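Local coordinates for protein putative phosphomannomutase (Thermus thermophilus, PDB 1TUO) that probably acts as a magnesium-dependent phosphosugar mutase of the phosphohexose mutase family, shifting a phosphate group between positions on a sugar, at residues R284-V288 and E321-D326. Sequence-based numbering, arbitrary orientation.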
ATOM      1  N   ARG A 284      20.986   7.466   1.026  1.00 36.55           N
ATOM      2  CA  ARG A 284      21.763   6.442   1.706  1.00 37.00           C
ATOM      3  C   ARG A 284      20.967   5.809   2.833  1.00 35.33           C
ATOM      4  O   ARG A 284      19.904   6.302   3.212  1.00 35.04           O
ATOM      5  CB  ARG A 284      23.064   7.033   2.256  1.00 39.19           C
ATOM      6  CG  ARG A 284      24.312   6.477   1.583  1.00 41.66           C
ATOM      7  CD  ARG A 284      24.239   6.651   0.075  1.00 43.39           C
ATOM      8  NE  ARG A 284      25.377   6.053  -0.618  1.00 45.62           N
ATOM      9  CZ  ARG A 284      25.519   6.040  -1.939  1.00 46.12           C
ATOM     10  NH1 ARG A 284      24.594   6.593  -2.713  1.00 47.20           N
ATOM     11  NH2 ARG A 284      26.589   5.482  -2.489  1.00 49.15           N
ATOM     12  N   GLY A 285      21.494   4.714   3.362  1.00 33.51           N
ATOM     13  CA  GLY A 285      20.819   4.013   4.435  1.00 32.03           C
ATOM     14  C   GLY A 285      20.473   2.614   3.970  1.00 30.62           C
ATOM     15  O   GLY A 285      21.118   2.073   3.076  1.00 31.65           O
ATOM     16  N   ARG A 286      19.447   2.028   4.564  1.00 28.44           N
ATOM     17  CA  ARG A 286      19.050   0.678   4.197  1.00 27.09           C
ATOM     18  C   ARG A 286      17.663   0.624   3.573  1.00 25.33           C
ATOM     19  O   ARG A 286      16.866   1.552   3.703  1.00 21.97           O
ATOM     20  CB  ARG A 286      19.090  -0.214   5.436  1.00 29.07           C
ATOM     21  CG  ARG A 286      18.340   0.398   6.597  1.00 30.10           C
ATOM     22  CD  ARG A 286      18.489  -0.380   7.896  1.00 30.27           C
ATOM     23  NE  ARG A 286      17.783   0.317   8.968  1.00 29.31           N
ATOM     24  CZ  ARG A 286      16.898  -0.246   9.784  1.00 29.56           C
ATOM     25  NH1 ARG A 286      16.596  -1.536   9.671  1.00 28.81           N
ATOM     26  NH2 ARG A 286      16.302   0.491  10.708  1.00 28.91           N
ATOM     27  N   ALA A 287      17.399  -0.468   2.870  1.00 23.24           N
ATOM     28  CA  ALA A 287      16.104  -0.695   2.253  1.00 22.87           C
ATOM     29  C   ALA A 287      15.456  -1.746   3.146  1.00 22.51           C
ATOM     30  O   ALA A 287      16.137  -2.652   3.629  1.00 22.83           O
ATOM     31  CB  ALA A 287      16.281  -1.240   0.836  1.00 23.39           C
ATOM     32  N   VAL A 288      14.152  -1.626   3.377  1.00 21.21           N
ATOM     33  CA  VAL A 288      13.446  -2.585   4.217  1.00 21.13           C
ATOM     34  C   VAL A 288      12.419  -3.310   3.352  1.00 21.67           C
ATOM     35  O   VAL A 288      11.718  -2.682   2.566  1.00 22.25           O
ATOM     36  CB  VAL A 288      12.730  -1.878   5.390  1.00 20.21           C
ATOM     37  CG1 VAL A 288      12.190  -2.913   6.374  1.00 21.38           C
ATOM     38  CG2 VAL A 288      13.694  -0.913   6.078  1.00 22.22           C
ATOM     39  N   GLU A 321      11.095   0.187  11.651  1.00 20.74           N
ATOM     40  CA  GLU A 321      12.435   0.457  11.143  1.00 22.17           C
ATOM     41  C   GLU A 321      12.583   1.866  10.575  1.00 22.49           C
ATOM     42  O   GLU A 321      13.626   2.496  10.736  1.00 22.05           O
ATOM     43  CB  GLU A 321      12.827  -0.600  10.104  1.00 22.45           C
ATOM     44  CG  GLU A 321      12.941  -1.996  10.712  1.00 24.44           C
ATOM     45  CD  GLU A 321      13.735  -1.993  12.018  1.00 25.33           C
ATOM     46  OE1 GLU A 321      13.159  -2.321  13.078  1.00 24.48           O
ATOM     47  OE2 GLU A 321      14.936  -1.648  11.982  1.00 23.52           O
ATOM     48  N   PHE A 322      11.542   2.364   9.912  1.00 22.70           N
ATOM     49  CA  PHE A 322      11.581   3.715   9.357  1.00 23.62           C
ATOM     50  C   PHE A 322      11.830   4.732  10.471  1.00 25.50           C
ATOM     51  O   PHE A 322      12.639   5.652  10.327  1.00 24.21           O
ATOM     52  CB  PHE A 322      10.246   4.049   8.690  1.00 23.15           C
ATOM     53  CG  PHE A 322      10.171   3.685   7.234  1.00 24.97           C
ATOM     54  CD1 PHE A 322      10.944   2.655   6.707  1.00 24.38           C
ATOM     55  CD2 PHE A 322       9.276   4.350   6.395  1.00 25.92           C
ATOM     56  CE1 PHE A 322      10.829   2.288   5.370  1.00 24.99           C
ATOM     57  CE2 PHE A 322       9.149   3.990   5.053  1.00 26.27           C
ATOM     58  CZ  PHE A 322       9.928   2.954   4.539  1.00 26.56           C
ATOM     59  N   LEU A 323      11.122   4.557  11.582  1.00 26.61           N
ATOM     60  CA  LEU A 323      11.245   5.471  12.710  1.00 29.75           C
ATOM     61  C   LEU A 323      12.660   5.489  13.293  1.00 31.15           C
ATOM     62  O   LEU A 323      13.007   6.391  14.057  1.00 30.46           O
ATOM     63  CB  LEU A 323      10.202   5.120  13.778  1.00 29.74           C
ATOM     64  CG  LEU A 323       8.748   5.258  13.292  1.00 31.78           C
ATOM     65  CD1 LEU A 323       7.780   4.856  14.395  1.00 31.81           C
ATOM     66  CD2 LEU A 323       8.482   6.695  12.857  1.00 32.46           C
ATOM     67  N   LYS A 324      13.476   4.504  12.917  1.00 32.86           N
ATOM     68  CA  LYS A 324      14.863   4.438  13.378  1.00 34.68           C
ATOM     69  C   LYS A 324      15.620   5.578  12.692  1.00 35.12           C
ATOM     70  O   LYS A 324      16.620   6.078  13.211  1.00 35.47           O
ATOM     71  CB  LYS A 324      15.487   3.080  13.013  1.00 36.30           C
ATOM     72  CG  LYS A 324      16.832   2.792  13.686  1.00 39.83           C
ATOM     73  CD  LYS A 324      17.371   1.384  13.362  1.00 40.16           C
ATOM     74  CE  LYS A 324      16.438   0.274  13.858  1.00 40.86           C
ATOM     75  NZ  LYS A 324      16.962  -1.115  13.602  1.00 36.39           N
ATOM     76  N   GLY A 325      15.138   5.972  11.517  1.00 34.54           N
ATOM     77  CA  GLY A 325      15.736   7.076  10.780  1.00 34.46           C
ATOM     78  C   GLY A 325      16.936   6.805   9.890  1.00 34.52           C
ATOM     79  O   GLY A 325      17.621   7.745   9.476  1.00 34.90           O
ATOM     80  N   ASP A 326      17.189   5.540   9.571  1.00 33.47           N
ATOM     81  CA  ASP A 326      18.332   5.192   8.735  1.00 32.39           C
ATOM     82  C   ASP A 326      17.921   4.399   7.491  1.00 29.87           C
ATOM     83  O   ASP A 326      18.711   3.618   6.965  1.00 30.51           O
ATOM     84  CB  ASP A 326      19.340   4.387   9.563  1.00 36.63           C
ATOM     85  CG  ASP A 326      20.677   4.218   8.863  1.00 41.34           C
ATOM     86  OD1 ASP A 326      21.542   3.491   9.402  1.00 44.78           O
ATOM     87  OD2 ASP A 326      20.872   4.812   7.781  1.00 44.64           O
TER
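Arg286 and Asp326 bring the two backbones together through a single hydrogen bond, Arg286 N to Asp326 O (3.0 Å), while the chains stand farther apart at Val288 and Glu321. Just before it, Gly285 CA lies 3.3 Å from Asp326 O; a side chain at Gly285 would point into that oxygen, and at its backbone angles a CB would also press on the carbonyl oxygen of Arg284. Arg286 is long enough to span the gap: with CG between the backbone N and the carbonyl carbon (chi1 50°), CG lies against Asp326 O, and the chain then runs extended to NE. The Arg286 guanidinium meets Glu321 end-on in a salt bridge, Arg286 NH1 and NH2 each 2.8 Å from Glu321 OE2. OE2 lies close to the guanidinium plane, but the carboxylate is turned 72° from it; OE2 offers its anti lone pair to NH1, while NH2 comes to the same anti side but 31° out of the carboxylate plane. The syn lone pair goes to Lys324 NZ, 2.6 Å from Glu321 OE2, so three donors converge on one atom, and its negative charge probably offsets the closeness of two cations. A leucine in place of Arg286 would probably leave Glu321 with Lys324 alone as its partner here and its carboxylate freer to turn. Farther along the strand, Val288 CG2 rests against Glu321 CB (4.1 Å) and the edge of the Phe322 ring, branched and aromatic groups suited to a buried layer. Gly325, with positive phi, lets the chain leave the helical turn and head for the sheet. The contact thus ties the C-terminal end of helix 315-322 to strand 286-290 in the third alpha/beta/alpha domain, where strand 327-331 follows and pairs in parallel with 286-290; on the other flank, strand 308-311 supplies Thr309, whose OG1 hydrogen-bonds Arg286 NH1.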